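Side-chain contacts in beta-agarase D (Zobellia galactanivorans, PDB 4ASM), which cleaves the beta-1,4 linkages between D-galactose and 3,6-anhydro-L-galactose in agarose, at random and with retention of anomeric configuration, through its GH16 catalytic domain: residues Ala265-Thr270 with Gly274-Glu279; Pro201-Ser206 with Asp248-Arg253; Met319-Asn324 with Asp354-Tyr359; Thr127-Pro132 with Ile150-Pro155. All blocks are in the same frame, centred on the assembly; numbering follows the deposited sequence.

Interaction 1 (Ala265-Thr270 with Gly274-Glu279)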
loop_
_atom_site.group_PDB
_atom_site.type_symbol
_atom_site.label_atom_id
_atom_site.label_comp_id
_atom_site.label_asym_id
_atom_site.label_seq_id
_atom_site.Cartn_x
_atom_site.Cartn_y
_atom_site.Cartn_z
ATOM N N ALA A 265 13.586 19.270 -3.992
ATOM C CA ALA A 265 14.079 20.629 -4.238
ATOM C C ALA A 265 14.096 21.466 -2.961
ATOM O O ALA A 265 14.902 22.383 -2.828
ATOM C CB ALA A 265 13.257 21.306 -5.305
ATOM N N GLY A 266 13.188 21.199 -2.027
ATOM C CA GLY A 266 13.167 21.983 -0.809
ATOM C C GLY A 266 12.114 21.589 0.194
ATOM O O GLY A 266 11.056 21.036 -0.157
ATOM N N VAL A 267 12.433 21.874 1.455
ATOM C CA VAL A 267 11.499 21.771 2.559
ATOM C C VAL A 267 11.758 22.954 3.459
ATOM O O VAL A 267 12.850 23.543 3.448
ATOM C CB VAL A 267 11.656 20.463 3.377
ATOM C CG1 VAL A 267 11.242 19.248 2.568
ATOM C CG2 VAL A 267 13.088 20.311 3.953
ATOM N N THR A 268 10.748 23.263 4.243
ATOM C CA THR A 268 10.736 24.395 5.135
ATOM C C THR A 268 11.647 24.133 6.360
ATOM O O THR A 268 12.221 25.070 6.952
ATOM C CB THR A 268 9.267 24.559 5.464
ATOM O OG1 THR A 268 8.811 25.875 5.162
ATOM C CG2 THR A 268 8.920 24.071 6.816
ATOM N N SER A 269 11.792 22.856 6.721
ATOM C CA SER A 269 12.674 22.397 7.795
ATOM C C SER A 269 12.854 20.889 7.663
ATOM O O SER A 269 11.966 20.204 7.147
ATOM C CB SER A 269 12.083 22.713 9.174
ATOM O OG SER A 269 12.844 22.092 10.198
ATOM N N THR A 270 13.985 20.382 8.131
ATOM C CA THR A 270 14.226 18.946 8.159
ATOM C C THR A 270 13.906 18.370 9.558
ATOM O O THR A 270 14.174 17.199 9.835
ATOM C CB THR A 270 15.656 18.623 7.639
ATOM O OG1 THR A 270 15.805 17.228 7.377
ATOM C CG2 THR A 270 16.737 19.079 8.586
ATOM N N GLY A 274 8.593 20.687 9.828
ATOM C CA GLY A 274 8.850 20.968 8.411
ATOM C C GLY A 274 7.685 20.658 7.474
ATOM O O GLY A 274 6.869 19.760 7.736
ATOM N N GLN A 275 7.612 21.401 6.371
ATOM C CA GLN A 275 6.632 21.157 5.315
ATOM C C GLN A 275 7.323 21.085 3.959
ATOM O O GLN A 275 8.369 21.680 3.749
ATOM C CB GLN A 275 5.564 22.255 5.266
ATOM C CG GLN A 275 4.639 22.304 6.481
ATOM C CD GLN A 275 3.675 23.488 6.458
ATOM O OE1 GLN A 275 2.862 23.638 5.536
ATOM N NE2 GLN A 275 3.738 24.315 7.498
ATOM N N LEU A 276 6.704 20.374 3.032
ATOM C CA LEU A 276 7.214 20.285 1.668
ATOM C C LEU A 276 7.050 21.609 0.933
ATOM O O LEU A 276 6.025 22.271 1.076
ATOM C CB LEU A 276 6.406 19.220 0.914
ATOM C CG LEU A 276 6.504 17.763 1.377
ATOM C CD1 LEU A 276 5.467 16.903 0.640
ATOM C CD2 LEU A 276 7.911 17.196 1.205
ATOM N N ILE A 277 8.049 21.985 0.140
ATOM C CA ILE A 277 7.833 22.971 -0.910
ATOM C C ILE A 277 7.199 22.219 -2.089
ATOM O O ILE A 277 7.692 21.157 -2.487
ATOM C CB ILE A 277 9.161 23.614 -1.363
ATOM C CG1 ILE A 277 9.814 24.412 -0.221
ATOM C CG2 ILE A 277 8.951 24.502 -2.611
ATOM C CD1 ILE A 277 8.883 25.377 0.508
ATOM N N LYS A 278 6.099 22.750 -2.611
ATOM C CA LYS A 278 5.366 22.103 -3.701
ATOM C C LYS A 278 5.424 22.884 -5.026
ATOM O O LYS A 278 5.671 24.105 -5.047
ATOM C CB LYS A 278 3.919 21.823 -3.273
ATOM C CG LYS A 278 3.827 20.933 -2.026
ATOM C CD LYS A 278 2.410 20.450 -1.733
ATOM C CE LYS A 278 2.450 19.237 -0.811
ATOM N NZ LYS A 278 1.120 18.572 -0.692
ATOM N N GLU A 279 5.227 22.159 -6.125
ATOM C CA GLU A 279 5.189 22.729 -7.466
ATOM C C GLU A 279 4.127 21.947 -8.212
ATOM O O GLU A 279 4.161 20.717 -8.230
ATOM C CB GLU A 279 6.550 22.570 -8.159
ATOM C CG GLU A 279 6.613 23.075 -9.605
ATOM C CD GLU A 279 7.993 22.902 -10.246
ATOM O OE1 GLU A 279 8.697 21.893 -9.994
ATOM O OE2 GLU A 279 8.372 23.786 -11.039
#

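Interaction 2 (Pro201-Ser206 with Asp248-Arg253)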
loop_
_atom_site.group_PDB
_atom_site.type_symbol
_atom_site.label_atom_id
_atom_site.label_comp_id
_atom_site.label_asym_id
_atom_site.label_seq_id
_atom_site.Cartn_x
_atom_site.Cartn_y
_atom_site.Cartn_z
ATOM N N PRO A 201 5.186 9.797 0.455
ATOM C CA PRO A 201 5.608 10.423 -0.800
ATOM C C PRO A 201 4.480 11.155 -1.499
ATOM O O PRO A 201 3.375 10.624 -1.670
ATOM C CB PRO A 201 6.103 9.248 -1.641
ATOM C CG PRO A 201 6.553 8.232 -0.585
ATOM C CD PRO A 201 5.502 8.359 0.495
ATOM N N ALA A 202 4.793 12.392 -1.887
ATOM C CA ALA A 202 3.854 13.277 -2.562
ATOM C C ALA A 202 4.464 13.887 -3.829
ATOM O O ALA A 202 3.943 14.872 -4.354
ATOM C CB ALA A 202 3.388 14.378 -1.613
ATOM N N ASP A 203 5.577 13.326 -4.303
ATOM C CA ASP A 203 6.098 13.729 -5.605
ATOM C C ASP A 203 5.164 13.215 -6.693
ATOM O O ASP A 203 4.533 12.146 -6.554
ATOM C CB ASP A 203 7.562 13.301 -5.847
ATOM C CG ASP A 203 7.802 11.805 -5.720
ATOM O OD1 ASP A 203 7.509 11.233 -4.638
ATOM O OD2 ASP A 203 8.349 11.218 -6.679
ATOM N N LEU A 204 5.086 13.972 -7.785
ATOM C CA LEU A 204 4.285 13.571 -8.940
ATOM C C LEU A 204 4.605 12.124 -9.362
ATOM O O LEU A 204 3.695 11.315 -9.635
ATOM C CB LEU A 204 4.515 14.545 -10.097
ATOM C CG LEU A 204 3.867 14.168 -11.437
ATOM C CD1 LEU A 204 2.362 14.330 -11.396
ATOM C CD2 LEU A 204 4.512 14.989 -12.580
ATOM N N ASN A 205 5.890 11.785 -9.394
ATOM C CA ASN A 205 6.310 10.462 -9.875
ATOM C C ASN A 205 5.876 9.303 -8.964
ATOM O O ASN A 205 5.899 8.150 -9.394
ATOM C CB ASN A 205 7.820 10.427 -10.111
ATOM C CG ASN A 205 8.239 11.152 -11.388
ATOM O OD1 ASN A 205 7.408 11.591 -12.205
ATOM N ND2 ASN A 205 9.563 11.268 -11.579
ATOM N N SER A 206 5.449 9.605 -7.730
ATOM C CA SER A 206 4.982 8.521 -6.857
ATOM C C SER A 206 3.622 7.994 -7.292
ATOM O O SER A 206 3.190 6.927 -6.854
ATOM C CB SER A 206 4.947 8.938 -5.377
ATOM O OG SER A 206 3.890 9.829 -5.094
ATOM N N ASP A 248 17.760 9.629 -0.031
ATOM C CA ASP A 248 17.421 11.027 -0.294
ATOM C C ASP A 248 17.203 11.304 -1.783
ATOM O O ASP A 248 17.161 12.456 -2.202
ATOM C CB ASP A 248 18.471 12.000 0.293
ATOM C CG ASP A 248 19.881 11.700 -0.163
ATOM O OD1 ASP A 248 20.088 10.797 -0.989
ATOM O OD2 ASP A 248 20.805 12.380 0.351
ATOM N N ALA A 249 17.036 10.222 -2.548
ATOM C CA ALA A 249 16.895 10.298 -4.000
ATOM C C ALA A 249 15.895 9.284 -4.499
ATOM O O ALA A 249 15.616 8.272 -3.835
ATOM C CB ALA A 249 18.250 10.050 -4.660
ATOM N N VAL A 250 15.382 9.543 -5.695
ATOM C CA VAL A 250 14.324 8.739 -6.276
ATOM C C VAL A 250 14.666 8.490 -7.740
ATOM O O VAL A 250 15.248 9.348 -8.412
ATOM C CB VAL A 250 12.982 9.515 -6.210
ATOM C CG1 VAL A 250 11.871 8.731 -6.798
ATOM C CG2 VAL A 250 12.644 9.882 -4.753
ATOM N N GLN A 251 14.307 7.308 -8.237
ATOM C CA GLN A 251 14.270 7.103 -9.687
ATOM C C GLN A 251 12.954 6.432 -10.009
ATOM O O GLN A 251 12.500 5.561 -9.257
ATOM C CB GLN A 251 15.474 6.314 -10.211
ATOM C CG GLN A 251 15.450 4.822 -10.031
ATOM C CD GLN A 251 16.637 4.182 -10.741
ATOM O OE1 GLN A 251 16.492 3.369 -11.664
ATOM N NE2 GLN A 251 17.816 4.555 -10.311
ATOM N N THR A 252 12.297 6.886 -11.066
ATOM C CA THR A 252 11.022 6.268 -11.444
ATOM C C THR A 252 10.839 6.202 -12.946
ATOM O O THR A 252 11.363 7.042 -13.691
ATOM C CB THR A 252 9.787 6.715 -10.554
ATOM O OG1 THR A 252 8.540 6.823 -11.270
ATOM C CG2 THR A 252 10.106 7.860 -9.652
ATOM N N ARG A 253 10.196 5.123 -13.384
ATOM C CA ARG A 253 9.890 4.974 -14.806
ATOM C C ARG A 253 8.732 5.864 -15.150
ATOM O O ARG A 253 7.649 5.745 -14.580
ATOM C CB ARG A 253 9.550 3.529 -15.144
ATOM C CG ARG A 253 10.757 2.671 -15.283
ATOM C CD ARG A 253 10.406 1.390 -16.045
ATOM N NE ARG A 253 11.460 0.410 -15.873
ATOM C CZ ARG A 253 12.464 0.225 -16.710
ATOM N NH1 ARG A 253 12.569 0.967 -17.805
ATOM N NH2 ARG A 253 13.357 -0.722 -16.454
#

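Interaction 3 (Met319-Asn324 with Asp354-Tyr359). With CA (calcium ion), chain B.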
loop_
_atom_site.group_PDB
_atom_site.type_symbol
_atom_site.label_atom_id
_atom_site.label_comp_id
_atom_site.label_asym_id
_atom_site.label_seq_id
_atom_site.Cartn_x
_atom_site.Cartn_y
_atom_site.Cartn_z
ATOM N N MET A 319 7.625 -5.493 10.262
ATOM C CA MET A 319 6.304 -5.033 9.856
ATOM C C MET A 319 5.311 -6.171 9.616
ATOM O O MET A 319 5.695 -7.266 9.207
ATOM C CB MET A 319 6.419 -4.180 8.590
ATOM C CG MET A 319 7.244 -2.920 8.814
ATOM S SD MET A 319 7.202 -1.878 7.347
ATOM C CE MET A 319 8.419 -0.658 7.876
ATOM N N ASP A 320 4.042 -5.908 9.929
ATOM C CA ASP A 320 2.942 -6.791 9.561
ATOM C C ASP A 320 2.537 -6.574 8.118
ATOM O O ASP A 320 2.428 -5.432 7.658
ATOM C CB ASP A 320 1.717 -6.489 10.428
ATOM C CG ASP A 320 1.985 -6.710 11.912
ATOM O OD1 ASP A 320 2.509 -7.793 12.255
ATOM O OD2 ASP A 320 1.661 -5.816 12.715
ATOM N N ILE A 321 2.261 -7.673 7.415
ATOM C CA ILE A 321 1.662 -7.596 6.070
ATOM C C ILE A 321 0.155 -7.462 6.237
ATOM O O ILE A 321 -0.477 -8.300 6.903
ATOM C CB ILE A 321 1.933 -8.848 5.215
ATOM C CG1 ILE A 321 3.424 -9.111 5.068
ATOM C CG2 ILE A 321 1.279 -8.687 3.830
ATOM C CD1 ILE A 321 3.743 -10.536 4.597
ATOM N N ILE A 322 -0.400 -6.406 5.646
ATOM C CA ILE A 322 -1.830 -6.125 5.708
ATOM C C ILE A 322 -2.388 -6.017 4.290
ATOM O O ILE A 322 -1.775 -5.419 3.394
ATOM C CB ILE A 322 -2.100 -4.805 6.473
ATOM C CG1 ILE A 322 -1.549 -4.923 7.921
ATOM C CG2 ILE A 322 -3.586 -4.471 6.455
ATOM C CD1 ILE A 322 -1.571 -3.650 8.729
ATOM N N ILE A 323 -3.538 -6.644 4.066
ATOM C CA ILE A 323 -4.253 -6.459 2.805
ATOM C C ILE A 323 -5.623 -5.966 3.168
ATOM O O ILE A 323 -6.269 -6.519 4.065
ATOM C CB ILE A 323 -4.328 -7.766 1.981
ATOM C CG1 ILE A 323 -2.916 -8.263 1.681
ATOM C CG2 ILE A 323 -5.127 -7.505 0.685
ATOM C CD1 ILE A 323 -2.885 -9.613 0.974
ATOM N N ASN A 324 -6.090 -4.916 2.494
ATOM C CA ASN A 324 -7.415 -4.392 2.815
ATOM C C ASN A 324 -8.025 -3.556 1.701
ATOM O O ASN A 324 -7.400 -3.334 0.668
ATOM C CB ASN A 324 -7.426 -3.611 4.161
ATOM C CG ASN A 324 -6.823 -2.202 4.062
ATOM O OD1 ASN A 324 -6.693 -1.641 2.984
ATOM N ND2 ASN A 324 -6.495 -1.618 5.206
ATOM N N ASP A 354 -4.688 -13.421 -6.084
ATOM C CA ASP A 354 -4.390 -14.787 -6.494
ATOM C C ASP A 354 -3.316 -15.401 -5.603
ATOM O O ASP A 354 -3.415 -16.572 -5.205
ATOM C CB ASP A 354 -3.947 -14.735 -7.955
ATOM C CG ASP A 354 -3.715 -16.109 -8.584
ATOM O OD1 ASP A 354 -4.110 -17.156 -8.010
ATOM O OD2 ASP A 354 -3.135 -16.127 -9.683
ATOM N N TRP A 355 -2.298 -14.608 -5.287
ATOM C CA TRP A 355 -1.206 -15.068 -4.446
ATOM C C TRP A 355 -0.380 -13.906 -3.935
ATOM O O TRP A 355 -0.369 -12.828 -4.524
ATOM C CB TRP A 355 -0.311 -16.070 -5.177
ATOM C CG TRP A 355 0.238 -15.701 -6.541
ATOM C CD1 TRP A 355 -0.200 -16.202 -7.735
ATOM C CD2 TRP A 355 1.385 -14.871 -6.857
ATOM N NE1 TRP A 355 0.567 -15.717 -8.768
ATOM C CE2 TRP A 355 1.539 -14.898 -8.262
ATOM C CE3 TRP A 355 2.263 -14.078 -6.097
ATOM C CZ2 TRP A 355 2.551 -14.183 -8.927
ATOM C CZ3 TRP A 355 3.270 -13.363 -6.759
ATOM C CH2 TRP A 355 3.409 -13.433 -8.167
ATOM N N ILE A 356 0.302 -14.145 -2.820
ATOM C CA ILE A 356 1.310 -13.244 -2.301
ATOM C C ILE A 356 2.504 -14.086 -1.865
ATOM O O ILE A 356 2.353 -15.072 -1.128
ATOM C CB ILE A 356 0.744 -12.334 -1.168
ATOM C CG1 ILE A 356 1.772 -11.277 -0.733
ATOM C CG2 ILE A 356 0.205 -13.173 0.004
ATOM C CD1 ILE A 356 1.175 -10.221 0.170
ATOM N N ARG A 357 3.682 -13.706 -2.345
ATOM C CA ARG A 357 4.895 -14.454 -2.044
ATOM C C ARG A 357 5.918 -13.545 -1.380
ATOM O O ARG A 357 5.983 -12.338 -1.664
ATOM C CB ARG A 357 5.469 -15.089 -3.323
ATOM C CG ARG A 357 5.969 -14.124 -4.374
ATOM C CD ARG A 357 6.339 -14.902 -5.638
ATOM N NE ARG A 357 6.750 -14.036 -6.734
ATOM C CZ ARG A 357 7.403 -14.469 -7.807
ATOM N NH1 ARG A 357 7.748 -15.758 -7.908
ATOM N NH2 ARG A 357 7.682 -13.623 -8.784
ATOM N N VAL A 358 6.725 -14.138 -0.506
ATOM C CA VAL A 358 7.692 -13.405 0.291
ATOM C C VAL A 358 9.007 -14.158 0.183
ATOM O O VAL A 358 9.037 -15.373 0.418
ATOM C CB VAL A 358 7.244 -13.343 1.761
ATOM C CG1 VAL A 358 8.279 -12.627 2.602
ATOM C CG2 VAL A 358 5.881 -12.659 1.877
ATOM N N TYR A 359 10.081 -13.447 -0.182
ATOM C CA TYR A 359 11.428 -14.033 -0.253
ATOM C C TYR A 359 12.433 -13.206 0.534
ATOM O O TYR A 359 12.254 -12.000 0.740
ATOM C CB TYR A 359 11.926 -14.079 -1.696
ATOM C CG TYR A 359 11.129 -14.922 -2.653
ATOM C CD1 TYR A 359 11.418 -16.282 -2.854
ATOM C CD2 TYR A 359 10.106 -14.352 -3.414
ATOM C CE1 TYR A 359 10.668 -17.045 -3.765
ATOM C CE2 TYR A 359 9.376 -15.089 -4.315
ATOM C CZ TYR A 359 9.653 -16.442 -4.498
ATOM O OH TYR A 359 8.907 -17.150 -5.415
HETATM CA CA CA B . -4.286 -18.669 -6.209
HETATM O O HOH W 1 -5.433 -19.680 -8.093
#

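Interaction 4 (Thr127-Pro132 with Ile150-Pro155)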
loop_
_atom_site.group_PDB
_atom_site.type_symbol
_atom_site.label_atom_id
_atom_site.label_comp_id
_atom_site.label_asym_id
_atom_site.label_seq_id
_atom_site.Cartn_x
_atom_site.Cartn_y
_atom_site.Cartn_z
ATOM N N THR A 127 3.014 -13.786 9.997
ATOM C CA THR A 127 4.463 -13.788 9.894
ATOM C C THR A 127 4.922 -12.404 9.471
ATOM O O THR A 127 4.562 -11.947 8.373
ATOM C CB THR A 127 4.958 -14.840 8.884
ATOM O OG1 THR A 127 4.430 -16.121 9.258
ATOM C CG2 THR A 127 6.504 -14.889 8.868
ATOM N N ARG A 128 5.715 -11.759 10.323
ATOM C CA ARG A 128 6.218 -10.413 10.051
ATOM C C ARG A 128 7.388 -10.430 9.086
ATOM O O ARG A 128 8.033 -11.452 8.875
ATOM C CB ARG A 128 6.577 -9.707 11.363
ATOM C CG ARG A 128 5.335 -9.414 12.194
ATOM C CD ARG A 128 5.665 -8.732 13.506
ATOM N NE ARG A 128 4.448 -8.441 14.261
ATOM C CZ ARG A 128 4.377 -8.484 15.589
ATOM N NH1 ARG A 128 5.465 -8.784 16.292
ATOM N NH2 ARG A 128 3.245 -8.199 16.215
ATOM N N VAL A 129 7.645 -9.277 8.478
ATOM C CA VAL A 129 8.757 -9.148 7.541
ATOM C C VAL A 129 9.688 -8.007 7.943
ATOM O O VAL A 129 9.269 -7.030 8.589
ATOM C CB VAL A 129 8.250 -8.949 6.093
ATOM C CG1 VAL A 129 7.316 -10.093 5.669
ATOM C CG2 VAL A 129 7.542 -7.606 5.896
ATOM N N LYS A 130 10.951 -8.127 7.550
ATOM C CA LYS A 130 11.938 -7.072 7.793
ATOM C C LYS A 130 13.008 -7.152 6.708
ATOM O O LYS A 130 13.305 -8.241 6.197
ATOM C CB LYS A 130 12.579 -7.229 9.191
ATOM C CG LYS A 130 13.308 -5.942 9.663
ATOM C CD LYS A 130 13.870 -6.100 11.076
ATOM C CE LYS A 130 14.521 -4.813 11.541
ATOM N NZ LYS A 130 14.875 -4.915 12.988
ATOM N N TYR A 131 13.593 -6.006 6.352
ATOM C CA TYR A 131 14.666 -6.009 5.369
ATOM C C TYR A 131 15.758 -7.005 5.808
ATOM O O TYR A 131 15.998 -7.196 7.013
ATOM C CB TYR A 131 15.253 -4.599 5.184
ATOM C CG TYR A 131 16.055 -4.137 6.374
ATOM C CD1 TYR A 131 17.423 -4.437 6.474
ATOM C CD2 TYR A 131 15.446 -3.420 7.404
ATOM C CE1 TYR A 131 18.148 -4.054 7.584
ATOM C CE2 TYR A 131 16.184 -3.014 8.526
ATOM C CZ TYR A 131 17.531 -3.340 8.595
ATOM O OH TYR A 131 18.277 -2.949 9.694
ATOM N N PRO A 132 16.405 -7.659 4.837
ATOM C CA PRO A 132 16.095 -7.619 3.419
ATOM C C PRO A 132 14.969 -8.594 3.091
ATOM O O PRO A 132 15.004 -9.759 3.503
ATOM C CB PRO A 132 17.412 -8.042 2.758
ATOM C CG PRO A 132 18.072 -8.940 3.805
ATOM C CD PRO A 132 17.560 -8.526 5.143
ATOM N N ILE A 150 -2.275 -3.169 -0.472
ATOM C CA ILE A 150 -1.400 -4.234 0.033
ATOM C C ILE A 150 -0.221 -3.513 0.634
ATOM O O ILE A 150 0.434 -2.714 -0.042
ATOM C CB ILE A 150 -0.919 -5.176 -1.085
ATOM C CG1 ILE A 150 -2.129 -5.820 -1.775
ATOM C CG2 ILE A 150 0.044 -6.202 -0.507
ATOM C CD1 ILE A 150 -1.784 -6.703 -2.974
ATOM N N TRP A 151 0.028 -3.731 1.919
ATOM C CA TRP A 151 1.001 -2.876 2.584
ATOM C C TRP A 151 1.630 -3.524 3.811
ATOM O O TRP A 151 1.219 -4.619 4.220
ATOM C CB TRP A 151 0.361 -1.511 2.910
ATOM C CG TRP A 151 -0.943 -1.534 3.678
ATOM C CD1 TRP A 151 -2.128 -2.133 3.308
ATOM C CD2 TRP A 151 -1.196 -0.883 4.926
ATOM N NE1 TRP A 151 -3.089 -1.889 4.263
ATOM C CE2 TRP A 151 -2.542 -1.128 5.264
ATOM C CE3 TRP A 151 -0.407 -0.114 5.793
ATOM C CZ2 TRP A 151 -3.118 -0.639 6.445
ATOM C CZ3 TRP A 151 -0.968 0.390 6.953
ATOM C CH2 TRP A 151 -2.326 0.136 7.270
ATOM N N LEU A 152 2.641 -2.848 4.354
ATOM C CA LEU A 152 3.393 -3.317 5.524
ATOM C C LEU A 152 3.344 -2.240 6.607
ATOM O O LEU A 152 3.537 -1.042 6.307
ATOM C CB LEU A 152 4.854 -3.589 5.132
ATOM C CG LEU A 152 5.135 -4.404 3.874
ATOM C CD1 LEU A 152 6.635 -4.465 3.595
ATOM C CD2 LEU A 152 4.523 -5.809 3.948
ATOM N N LEU A 153 3.101 -2.635 7.859
ATOM C CA LEU A 153 2.978 -1.645 8.941
ATOM C C LEU A 153 3.579 -2.208 10.216
ATOM O O LEU A 153 3.233 -3.329 10.613
ATOM C CB LEU A 153 1.512 -1.274 9.169
ATOM C CG LEU A 153 1.171 -0.235 10.246
ATOM C CD1 LEU A 153 1.793 1.137 9.946
ATOM C CD2 LEU A 153 -0.352 -0.111 10.427
ATOM N N SER A 154 4.474 -1.452 10.851
ATOM C CA SER A 154 5.057 -1.932 12.110
ATOM C C SER A 154 3.948 -2.030 13.165
ATOM O O SER A 154 3.006 -1.236 13.141
ATOM C CB SER A 154 6.221 -1.034 12.566
ATOM O OG SER A 154 5.770 0.244 12.948
ATOM N N PRO A 155 4.023 -3.037 14.050
ATOM C CA PRO A 155 3.016 -3.159 15.125
ATOM C C PRO A 155 2.757 -1.862 15.907
ATOM O O PRO A 155 1.635 -1.623 16.344
ATOM C CB PRO A 155 3.621 -4.241 16.030
ATOM C CG PRO A 155 4.353 -5.116 15.086
ATOM C CD PRO A 155 4.935 -4.192 14.019
#

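Interaction 1 (Ala265-Thr270 with Gly274-Glu279)
V267 and L276 form the one beta bridge of this contact, an antiparallel, non-hydrogen-bonded pair in a surface loop that follows strand 259-264 of the GH16 jelly roll. The bonds lie on the residues flanking the pair. T268 N gives a straight bond of 2.9 Å to Q275 O, in the carbonyl plane. I277 N reaches G266 O at 3.2 Å, approaching from above that carbonyl plane and away from its lone pairs. The two bridged side chains meet obliquely, V267 CG1 lying 4.1 Å from L276 CD2. In V267, CG1 is anti to the carbonyl carbon (chi1 -68°), and this turns the methyl to the leucine; both residues also touch F306, which continues the apolar patch. I277, exposed, points at the facing segment and lays its stem on the G266 peptide, I277 CG1 resting 3.7 Å from G266 C. Q275 touches T268 through CB, while its extended chain carries the amide away. The T268 side chain sits off any staggered rotamer and crowds the G274-Q275 backbone, so its exact placement is doubtful. At the far end S269 OG turns to G271 N, and the bare alpha carbon of G274 comes 3.4 Å from S269 O in a CA-H...O contact.

Interaction 2 (Pro201-Ser206 with Asp248-Arg253)
N205 and T252 bring their backbones nearest, CA to CA 6.5 Å, where the short 3-10 segment 204-206 leans on strand 249-253 without a hydrogen bond between them. This is loop-on-sheet packing in the GH16 jelly roll: the connection between strands 197-199 and 207-208 lies against one face of the strand, the face bearing V250 and T252. The principal touch is aliphatic, N205 CB resting 3.5 Å from T252 CG2 as the two side chains cross at a slant. The backbone of N205 directs CB at the strand, where it meets the threonine methyl. T252 holds chi1 at 145°, well off a staggered value, in a buried site where it also touches R243. Replacing T252 by an alanine removes that methyl and hydroxyl, and would probably leave N205 CB without its mate on the strand and open a gap beside R243. A looser touch lies two residues back along the same strand, D203 OD2 standing 4.3 Å from V250 CG1. That carboxylate is committed to a salt bridge with R243 of the neighbouring strand 240-246, so a charged group and a valine methyl share this buried face. The turn itself is held by D203 O, which accepts from S206 N at 2.9 Å and, in its carbonyl plane, from S206 OG at 2.8 Å.

Interaction 3 (Met319-Asn324 with Asp354-Tyr359)
I321 and I323 point at I356 and V358 across the inside of the GH16 beta-sandwich. Strands 320-324 and 354-359 run nearly antiparallel, at 164°, with axes 11.1 Å apart at closest approach; side chains alone bridge that distance, and no hydrogen bond crosses it. The packed part is four buried aliphatic residues. I356 and I321 share most of it: in I356, CG1 lies anti to the backbone N (chi1 -174°) and the chain stays extended, which brings CD1 within touch of both facing isoleucines. The I356 and I321 side chains run alongside one another, pointing opposite ways, with I356 CD1 4.0 Å from I321 CG2; I356 meets I323 tip to tip, I356 CD1 to I323 CD1 4.2 Å. Beside it, I321 CD1 and V358 CG2 close tip to tip at 4.1 Å. L152 joins from one strand, V135 and V133 from another.

The other end is of a different nature. D354, partly exposed, makes no contact with 319-324 and instead holds a calcium ion, with D354 O at 2.5 Å and D354 OD1 at 2.4 Å from it. A water at 2.4 Å from the calcium, with D9, D34, N36 and G89, completes the shell. The other carboxylate oxygen, D354 OD2, forms a salt bridge with R138, which D354 and W355 both face in a classic beta bulge. Position along one strand, with the bulge at its start, thus separates two chemistries: methyl groups of I356 and V358 join the sheets by dispersion and exclusion of water, whereas calcium coordination, by carboxylate, amide and backbone oxygens, ties the bulged end to the residues around D9, D34, N36 and G89.

Interaction 4 (Thr127-Pro132 with Ile150-Pro155)
R128 and P155 make the polar-on-apolar half of this contact, where strand 147-153 of the GH16 jelly roll ends. P155 CG sits over one face of the guanidinium, offset toward its rim, 3.4 Å from R128 CZ and equally 3.4 Å from R128 NE. The CB of R128 does not point at the other segment; the extended chain from CG to NE is what brings the flat group to the proline. Two of its nitrogens are used for charge: NE makes a salt bridge with D320 and NH1 with E318, and the two fix the rotation of the guanidinium while the proline carbon lies on its face. A leucine in place of R128 would probably leave the D320 and E318 carboxylates without their positive mate and P155 CG without the flat group it rests on.

The apolar half is V129 against L152, buried and crossing at about a right angle. A single methyl does the touching: V129 CG2 sits astride the fork of the leucine, 4.0 Å from both L152 CD1 and L152 CD2. Chi1 of -56° sets CG2 between the valine's backbone N and carbonyl carbon, which aims it at that fork. V358 on the valine side, and I321, I163 and M319 round the leucine, extend this packing into the interior.

L152 also lies about 6 Å, side chain to side chain, from E160, the probable nucleophile. The chemistry thus implies a division of labour, with charge and a proline carbon on the guanidinium face holding R128, and a valine methyl in a leucine fork packing the buried part beside strand 147-153.

Along the chain the contacts close in the order interaction 4, interaction 2, interaction 1, interaction 3, all within the one GH16 domain. Interactions 3 and 4 lie 9 Å apart between centres and share neighbouring strands: D320 N to L153 O and I322 N to W151 O, each 2.8 Å, are probable hydrogen bonds between 320-326 and 147-153. Interactions 1 and 2, with centres 15 Å apart, meet where L276 CD1 packs on A202 CB at 4.0 Å. Interaction 3 lies across the chain's centre from both of these, its centre 33 Å from that of interaction 1. The set thus runs from the sandwich core, near the probable catalytic strand 159-166, out to a surface loop.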